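Local coordinates for protein estrogen receptor (Crassostrea gigas, PDB 4N1Y) that is an estrogen-receptor ligand-binding domain of the nuclear hormone receptor family, probably acting in transcription with constitutive activity rather than as a hormone-operated switch, at residues B[12-17]-B[140-145]; B[73-78]-B[225-230]. All blocks are in the same frame, centred on the assembly; numbering follows the deposited sequence.

Overall arrangement
Both interactions fasten short helices onto the helical sandwich of a nuclear-receptor ligand-binding domain. Interaction 1 sets the N-terminal helix 7-15 against helix 137-149; interaction 2 sets the C-terminal helix 222-229, which by position and sequence is probably the activation (AF-2) helix, on helix 67-89. Their centres lie 21 Å apart and their nearest atoms about 6 Å apart, without touching. Helices 67-89 and 137-149 connect them: Q144 packs on L81 and L84, while L148 touches I74. Helix 34-56 reaches both as well, through W55 at interaction 1 and L49 at interaction 2. Interaction 2 thus involves the probable AF-2 helix, whereas interaction 1 joins the N-terminal helix to the layer of helix 137-149.

Interaction 1 of 2, residues B[12-17]-B[140-145]; sequences QALNKA and LLLLQA
The first helix of the nuclear-receptor ligand-binding domain, 7-15, comes to its end here against helix 137-149, with L14 and L141 facing each other in the middle of the contact. Their backbones approach closely enough for L14 CB to lie 4.2 Å from L141 CB. With CG of L14 anti to its carbonyl carbon (chi1 -64°), the side chain carries CD1 onto one turn of the partner helix. There the methyl meets L142 CD2 at 3.6 Å, the two leucine side chains crossing at about a right angle, and A145 CB at 4.0 Å. It also rests on the backbone, L14 CD1 being 3.6 Å from L141 O.

L141 answers with its own methyl: CD1 lies over the flat face of the N15 amide, 3.4 Å from N15 CG and about equally far from the oxygen and the nitrogen. That amide is held by hydrogen bonds from ND2 to L11 O and to D138 OD1, which fix its rotation beneath the leucine. L142 also packs on A172, I173 and T176 of helix 159-180. The packing of the first helix on helix 137-149, itself backed by helix 159-180, belongs to the antiparallel alpha-helical sandwich of nuclear-receptor ligand-binding domains.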
ATOM      1  N   GLN B  12      11.337  17.742 -16.706  1.00 61.33           N
ATOM      2  CA  GLN B  12      12.634  17.810 -17.355  1.00 59.75           C
ATOM      3  C   GLN B  12      13.692  17.209 -16.453  1.00 66.05           C
ATOM      4  O   GLN B  12      14.488  16.399 -16.904  1.00 76.50           O
ATOM      5  CB  GLN B  12      12.979  19.240 -17.736  1.00 56.59           C
ATOM      6  CG  GLN B  12      12.110  19.746 -18.868  1.00 68.15           C
ATOM      7  CD  GLN B  12      12.383  21.196 -19.219  1.00 85.30           C
ATOM      8  OE1 GLN B  12      12.835  21.974 -18.378  1.00 91.16           O
ATOM      9  NE2 GLN B  12      12.133  21.562 -20.475  1.00 84.07           N
ATOM     10  N   ALA B  13      13.657  17.559 -15.172  1.00 56.48           N
ATOM     11  CA  ALA B  13      14.653  17.069 -14.229  1.00 54.56           C
ATOM     12  C   ALA B  13      14.598  15.541 -14.163  1.00 60.49           C
ATOM     13  O   ALA B  13      15.608  14.861 -14.382  1.00 63.54           O
ATOM     14  CB  ALA B  13      14.430  17.683 -12.847  1.00 47.34           C
ATOM     15  N   LEU B  14      13.415  15.010 -13.872  1.00 53.42           N
ATOM     16  CA  LEU B  14      13.199  13.572 -13.829  1.00 49.72           C
ATOM     17  C   LEU B  14      13.559  12.872 -15.146  1.00 62.40           C
ATOM     18  O   LEU B  14      13.971  11.711 -15.150  1.00 62.71           O
ATOM     19  CB  LEU B  14      11.744  13.281 -13.467  1.00 41.92           C
ATOM     20  CG  LEU B  14      11.308  13.737 -12.072  1.00 44.40           C
ATOM     21  CD1 LEU B  14       9.918  13.231 -11.790  1.00 52.58           C
ATOM     22  CD2 LEU B  14      12.262  13.251 -10.979  1.00 37.92           C
ATOM     23  N   ASN B  15      13.369  13.559 -16.266  1.00 65.96           N
ATOM     24  CA  ASN B  15      13.664  12.932 -17.540  1.00 67.99           C
ATOM     25  C   ASN B  15      15.150  12.897 -17.886  1.00 67.44           C
ATOM     26  O   ASN B  15      15.604  11.935 -18.506  1.00 70.73           O
ATOM     27  CB  ASN B  15      12.884  13.621 -18.651  1.00 70.85           C
ATOM     28  CG  ASN B  15      11.613  12.884 -18.991  1.00 71.18           C
ATOM     29  OD1 ASN B  15      11.631  11.873 -19.691  1.00 75.26           O
ATOM     30  ND2 ASN B  15      10.497  13.366 -18.460  1.00 72.01           N
ATOM     31  N   LYS B  16      15.916  13.926 -17.515  1.00 64.52           N
ATOM     32  CA  LYS B  16      17.353  13.851 -17.792  1.00 66.62           C
ATOM     33  C   LYS B  16      18.040  13.033 -16.695  1.00 61.54           C
ATOM     34  O   LYS B  16      19.261  12.939 -16.651  1.00 59.43           O
ATOM     35  CB  LYS B  16      18.025  15.243 -17.903  1.00 73.19           C
ATOM     36  CG  LYS B  16      17.419  16.398 -17.092  1.00 72.11           C
ATOM     37  CD  LYS B  16      18.093  17.764 -17.389  1.00 97.76           C
ATOM     38  CE  LYS B  16      17.725  18.853 -16.355  1.00 93.02           C
ATOM     39  NZ  LYS B  16      18.396  18.709 -15.028  1.00 92.72           N
ATOM     40  N   ALA B  17      17.254  12.373 -15.857  1.00 61.62           N
ATOM     41  CA  ALA B  17      17.805  11.530 -14.811  1.00 61.87           C
ATOM     42  C   ALA B  17      17.179  10.153 -14.908  1.00 72.42           C
ATOM     43  O   ALA B  17      17.288   9.338 -13.985  1.00 73.87           O
ATOM     44  CB  ALA B  17      17.560  12.138 -13.451  1.00 51.67           C
ATOM     45  N   LEU B 140       5.062   7.699 -15.302  1.00 39.99           N
ATOM     46  CA  LEU B 140       5.823   6.756 -14.493  1.00 39.85           C
ATOM     47  C   LEU B 140       6.942   7.449 -13.711  1.00 46.81           C
ATOM     48  O   LEU B 140       7.129   7.189 -12.515  1.00 47.20           O
ATOM     49  CB  LEU B 140       6.432   5.645 -15.348  1.00 42.10           C
ATOM     50  CG  LEU B 140       7.345   4.810 -14.421  1.00 56.45           C
ATOM     51  CD1 LEU B 140       6.645   3.592 -13.791  1.00 55.02           C
ATOM     52  CD2 LEU B 140       8.659   4.423 -15.080  1.00 67.37           C
ATOM     53  N   LEU B 141       7.681   8.321 -14.393  1.00 38.98           N
ATOM     54  CA  LEU B 141       8.702   9.134 -13.747  1.00 46.26           C
ATOM     55  C   LEU B 141       8.128   9.830 -12.503  1.00 46.64           C
ATOM     56  O   LEU B 141       8.741   9.832 -11.435  1.00 51.03           O
ATOM     57  CB  LEU B 141       9.263  10.157 -14.734  1.00 47.85           C
ATOM     58  CG  LEU B 141      10.076   9.498 -15.852  1.00 43.06           C
ATOM     59  CD1 LEU B 141      10.677  10.503 -16.806  1.00 40.07           C
ATOM     60  CD2 LEU B 141      11.163   8.655 -15.251  1.00 37.15           C
ATOM     61  N   LEU B 142       6.946  10.414 -12.644  1.00 39.42           N
ATOM     62  CA  LEU B 142       6.323  11.099 -11.522  1.00 41.87           C
ATOM     63  C   LEU B 142       5.961  10.092 -10.451  1.00 45.24           C
ATOM     64  O   LEU B 142       6.143  10.327  -9.264  1.00 47.99           O
ATOM     65  CB  LEU B 142       5.083  11.861 -11.991  1.00 38.42           C
ATOM     66  CG  LEU B 142       5.448  13.053 -12.885  1.00 38.69           C
ATOM     67  CD1 LEU B 142       4.189  13.742 -13.392  1.00 37.15           C
ATOM     68  CD2 LEU B 142       6.389  14.042 -12.156  1.00 34.36           C
ATOM     69  N   LEU B 143       5.502   8.933 -10.887  1.00 51.39           N
ATOM     70  CA  LEU B 143       5.099   7.892  -9.958  1.00 47.51           C
ATOM     71  C   LEU B 143       6.247   7.415  -9.082  1.00 47.12           C
ATOM     72  O   LEU B 143       6.080   7.262  -7.878  1.00 52.37           O
ATOM     73  CB  LEU B 143       4.534   6.713 -10.738  1.00 42.93           C
ATOM     74  CG  LEU B 143       3.073   6.857 -11.116  1.00 48.62           C
ATOM     75  CD1 LEU B 143       2.727   5.776 -12.078  1.00 50.81           C
ATOM     76  CD2 LEU B 143       2.229   6.719  -9.870  1.00 52.91           C
ATOM     77  N   GLN B 144       7.410   7.177  -9.672  1.00 38.10           N
ATOM     78  CA  GLN B 144       8.519   6.742  -8.857  1.00 42.02           C
ATOM     79  C   GLN B 144       8.903   7.862  -7.888  1.00 39.55           C
ATOM     80  O   GLN B 144       9.141   7.611  -6.711  1.00 47.54           O
ATOM     81  CB  GLN B 144       9.694   6.255  -9.707  1.00 45.43           C
ATOM     82  CG  GLN B 144       9.998   7.010 -10.953  1.00 57.18           C
ATOM     83  CD  GLN B 144      11.027   6.275 -11.797  1.00 65.34           C
ATOM     84  OE1 GLN B 144      11.765   6.875 -12.581  1.00 70.04           O
ATOM     85  NE2 GLN B 144      11.049   4.956 -11.664  1.00 64.84           N
ATOM     86  N   ALA B 145       8.941   9.097  -8.369  1.00 34.89           N
ATOM     87  CA  ALA B 145       9.276  10.216  -7.497  1.00 30.47           C
ATOM     88  C   ALA B 145       8.290  10.245  -6.331  1.00 46.13           C
ATOM     89  O   ALA B 145       8.664  10.428  -5.158  1.00 40.39           O
ATOM     90  CB  ALA B 145       9.248  11.497  -8.251  1.00 31.54           C
TER

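Interaction 2 of 2, residues B[73-78]-B[225-230]; sequences LIECCW and KEMLDA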
ATOM      1  N   LEU B  73      14.334   7.621   3.394  1.00 38.07           N
ATOM      2  CA  LEU B  73      13.367   7.465   2.319  1.00 40.21           C
ATOM      3  C   LEU B  73      13.713   6.268   1.437  1.00 42.80           C
ATOM      4  O   LEU B  73      12.884   5.388   1.199  1.00 42.42           O
ATOM      5  CB  LEU B  73      13.305   8.754   1.498  1.00 44.14           C
ATOM      6  CG  LEU B  73      12.600   9.835   2.305  1.00 37.64           C
ATOM      7  CD1 LEU B  73      12.492  11.091   1.529  1.00 38.89           C
ATOM      8  CD2 LEU B  73      11.225   9.311   2.621  1.00 38.59           C
ATOM      9  N   ILE B  74      14.963   6.236   0.997  1.00 44.83           N
ATOM     10  CA  ILE B  74      15.490   5.139   0.212  1.00 43.97           C
ATOM     11  C   ILE B  74      15.336   3.796   0.938  1.00 43.61           C
ATOM     12  O   ILE B  74      14.895   2.799   0.339  1.00 40.08           O
ATOM     13  CB  ILE B  74      16.979   5.370  -0.082  1.00 47.38           C
ATOM     14  CG1 ILE B  74      17.164   6.679  -0.837  1.00 43.85           C
ATOM     15  CG2 ILE B  74      17.572   4.197  -0.834  1.00 49.07           C
ATOM     16  CD1 ILE B  74      16.688   6.612  -2.244  1.00 44.80           C
ATOM     17  N   GLU B  75      15.651   3.782   2.233  1.00 38.63           N
ATOM     18  CA  GLU B  75      15.553   2.555   3.014  1.00 42.49           C
ATOM     19  C   GLU B  75      14.109   2.050   3.047  1.00 48.78           C
ATOM     20  O   GLU B  75      13.859   0.848   2.969  1.00 51.75           O
ATOM     21  CB  GLU B  75      16.067   2.768   4.443  1.00 47.56           C
ATOM     22  CG  GLU B  75      17.590   2.611   4.596  1.00 50.51           C
ATOM     23  CD  GLU B  75      18.100   3.039   5.964  1.00 61.40           C
ATOM     24  OE1 GLU B  75      17.274   3.406   6.833  1.00 70.87           O
ATOM     25  OE2 GLU B  75      19.332   3.021   6.170  1.00 65.40           O
ATOM     26  N   CYS B  76      13.147   2.962   3.083  1.00 45.62           N
ATOM     27  CA  CYS B  76      11.767   2.514   3.107  1.00 49.68           C
ATOM     28  C   CYS B  76      11.315   1.925   1.773  1.00 52.09           C
ATOM     29  O   CYS B  76      10.741   0.837   1.747  1.00 60.48           O
ATOM     30  CB  CYS B  76      10.833   3.652   3.512  1.00 49.53           C
ATOM     31  SG  CYS B  76      10.981   4.196   5.232  1.00 53.87           S
ATOM     32  N   CYS B  77      11.628   2.599   0.668  1.00 37.29           N
ATOM     33  CA  CYS B  77      10.906   2.335  -0.568  1.00 42.59           C
ATOM     34  C   CYS B  77      11.723   1.712  -1.714  1.00 50.50           C
ATOM     35  O   CYS B  77      11.208   1.590  -2.832  1.00 49.19           O
ATOM     36  CB  CYS B  77      10.285   3.638  -1.071  1.00 41.97           C
ATOM     37  SG  CYS B  77      11.509   4.699  -1.877  1.00 43.06           S
ATOM     38  N   TRP B  78      12.963   1.300  -1.450  1.00 47.80           N
ATOM     39  CA  TRP B  78      13.836   0.819  -2.521  1.00 41.39           C
ATOM     40  C   TRP B  78      13.208  -0.342  -3.262  1.00 46.61           C
ATOM     41  O   TRP B  78      13.230  -0.379  -4.495  1.00 52.80           O
ATOM     42  CB  TRP B  78      15.201   0.400  -1.976  1.00 47.65           C
ATOM     43  CG  TRP B  78      15.138  -0.692  -0.944  1.00 55.76           C
ATOM     44  CD1 TRP B  78      14.804  -0.556   0.376  1.00 60.89           C
ATOM     45  CD2 TRP B  78      15.449  -2.077  -1.135  1.00 58.60           C
ATOM     46  NE1 TRP B  78      14.870  -1.771   1.011  1.00 65.11           N
ATOM     47  CE2 TRP B  78      15.255  -2.724   0.105  1.00 62.49           C
ATOM     48  CE3 TRP B  78      15.847  -2.839  -2.239  1.00 56.61           C
ATOM     49  CZ2 TRP B  78      15.449  -4.094   0.271  1.00 55.85           C
ATOM     50  CZ3 TRP B  78      16.040  -4.202  -2.068  1.00 50.32           C
ATOM     51  CH2 TRP B  78      15.847  -4.810  -0.823  1.00 51.41           C
ATOM     52  N   LYS B 225      22.584  -5.819   1.079  1.00 73.16           N
ATOM     53  CA  LYS B 225      22.604  -6.362   2.413  1.00 74.04           C
ATOM     54  C   LYS B 225      22.375  -5.267   3.486  1.00 75.00           C
ATOM     55  O   LYS B 225      21.700  -5.520   4.485  1.00 76.78           O
ATOM     56  CB  LYS B 225      23.903  -7.129   2.602  1.00 67.78           C
ATOM     57  CG  LYS B 225      24.165  -7.659   3.969  1.00 72.57           C
ATOM     58  CD  LYS B 225      25.635  -8.046   4.041  1.00 82.71           C
ATOM     59  CE  LYS B 225      26.023  -8.900   2.832  1.00 82.90           C
ATOM     60  NZ  LYS B 225      27.474  -9.239   2.800  1.00 93.90           N
ATOM     61  N   GLU B 226      22.896  -4.054   3.289  1.00 69.57           N
ATOM     62  CA  GLU B 226      22.640  -2.992   4.277  1.00 69.67           C
ATOM     63  C   GLU B 226      21.165  -2.605   4.209  1.00 71.10           C
ATOM     64  O   GLU B 226      20.545  -2.295   5.230  1.00 78.60           O
ATOM     65  CB  GLU B 226      23.509  -1.733   4.081  1.00 71.75           C
ATOM     66  CG  GLU B 226      25.023  -1.938   3.967  1.00 90.01           C
ATOM     67  CD  GLU B 226      25.779  -0.648   3.603  1.00106.81           C
ATOM     68  OE1 GLU B 226      25.248   0.126   2.780  1.00108.05           O
ATOM     69  OE2 GLU B 226      26.936  -0.451   4.058  1.00112.95           O
ATOM     70  N   MET B 227      20.606  -2.588   3.004  1.00 58.05           N
ATOM     71  CA  MET B 227      19.199  -2.248   2.857  1.00 61.46           C
ATOM     72  C   MET B 227      18.309  -3.224   3.608  1.00 68.72           C
ATOM     73  O   MET B 227      17.306  -2.830   4.203  1.00 77.51           O
ATOM     74  CB  MET B 227      18.804  -2.210   1.384  1.00 54.19           C
ATOM     75  CG  MET B 227      19.604  -1.190   0.639  1.00 57.64           C
ATOM     76  SD  MET B 227      19.252   0.462   1.265  1.00 75.68           S
ATOM     77  CE  MET B 227      17.802   0.878   0.323  1.00 63.99           C
ATOM     78  N   LEU B 228      18.695  -4.492   3.609  1.00 67.90           N
ATOM     79  CA  LEU B 228      17.877  -5.504   4.254  1.00 65.16           C
ATOM     80  C   LEU B 228      17.974  -5.351   5.764  1.00 67.17           C
ATOM     81  O   LEU B 228      16.977  -5.489   6.475  1.00 71.98           O
ATOM     82  CB  LEU B 228      18.310  -6.897   3.806  1.00 55.73           C
ATOM     83  CG  LEU B 228      17.912  -7.185   2.357  1.00 51.10           C
ATOM     84  CD1 LEU B 228      18.448  -8.520   1.891  1.00 51.33           C
ATOM     85  CD2 LEU B 228      16.404  -7.114   2.172  1.00 43.47           C
ATOM     86  N   ASP B 229      19.171  -5.026   6.245  1.00 64.55           N
ATOM     87  CA  ASP B 229      19.408  -4.929   7.682  1.00 70.99           C
ATOM     88  C   ASP B 229      18.928  -3.609   8.282  1.00 65.94           C
ATOM     89  O   ASP B 229      18.970  -3.426   9.497  1.00 72.36           O
ATOM     90  CB  ASP B 229      20.901  -5.117   7.980  1.00 70.13           C
ATOM     91  CG  ASP B 229      21.386  -6.538   7.695  1.00 80.83           C
ATOM     92  OD1 ASP B 229      20.566  -7.481   7.715  1.00 82.83           O
ATOM     93  OD2 ASP B 229      22.597  -6.715   7.445  1.00 88.10           O
ATOM     94  N   ALA B 230      18.452  -2.713   7.426  1.00 61.19           N
ATOM     95  CA  ALA B 230      17.848  -1.444   7.838  1.00 65.04           C
ATOM     96  C   ALA B 230      16.441  -1.636   8.399  1.00 77.40           C
ATOM     97  O   ALA B 230      15.893  -0.738   9.032  1.00 83.74           O
ATOM     98  CB  ALA B 230      17.830  -0.458   6.683  1.00 53.48           C
TER
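M227 lies across one face of the W78 indole, and this pair is the heart of the contact. M227 CB stands 4.0 Å from the centroid of the five-membered ring, 21° off its normal, a CH-pi contact. The side chain then bends at both chi2 and chi3, holding SD above the same face, 4.8 Å from that centroid, in a distant Met-aromatic contact, and folding CE back over the pyrrole side, where it sits 3.3 Å from W78 CD1. That methyl is shared with the neighbouring turn, since I74 CG2 is 3.5 Å from M227 CE.

L228 approaches differently, at the ring's edge: its CD2 is 3.7 Å from W78 CZ2. Farther along, the A230 methyl lies against the flat carboxylate of E75, with A230 CB 3.6 Å from E75 CD.

W78 takes a chi1 of 59°, CG wedged between its backbone N and carbonyl carbon, which brings the indole into the gap separating the two helices. They run nearly perpendicular (91°), their axes 9.7 Å apart. Were W78 replaced by an alanine, the M227 thioether would probably lose the aromatic face it lies on, and L228 CD2 the ring edge beside it.

Around them, I206 of helix 187-215 and L49 of helix 34-56 pack on W78, L49 also touching M227, while F209 backs L228. E75 O accepts a hydrogen bond from Q231 NE2, just past A230, tying the chain end to helix 67-89. Separately, a salt bridge from D229 OD1 to K213 NZ links helix 222-229 to helix 187-215.

Apolar and sulfur-aromatic packing thus carries the contact, consistent with helix 222-229, probably the AF-2 helix, being docked without any charge pair between these two segments.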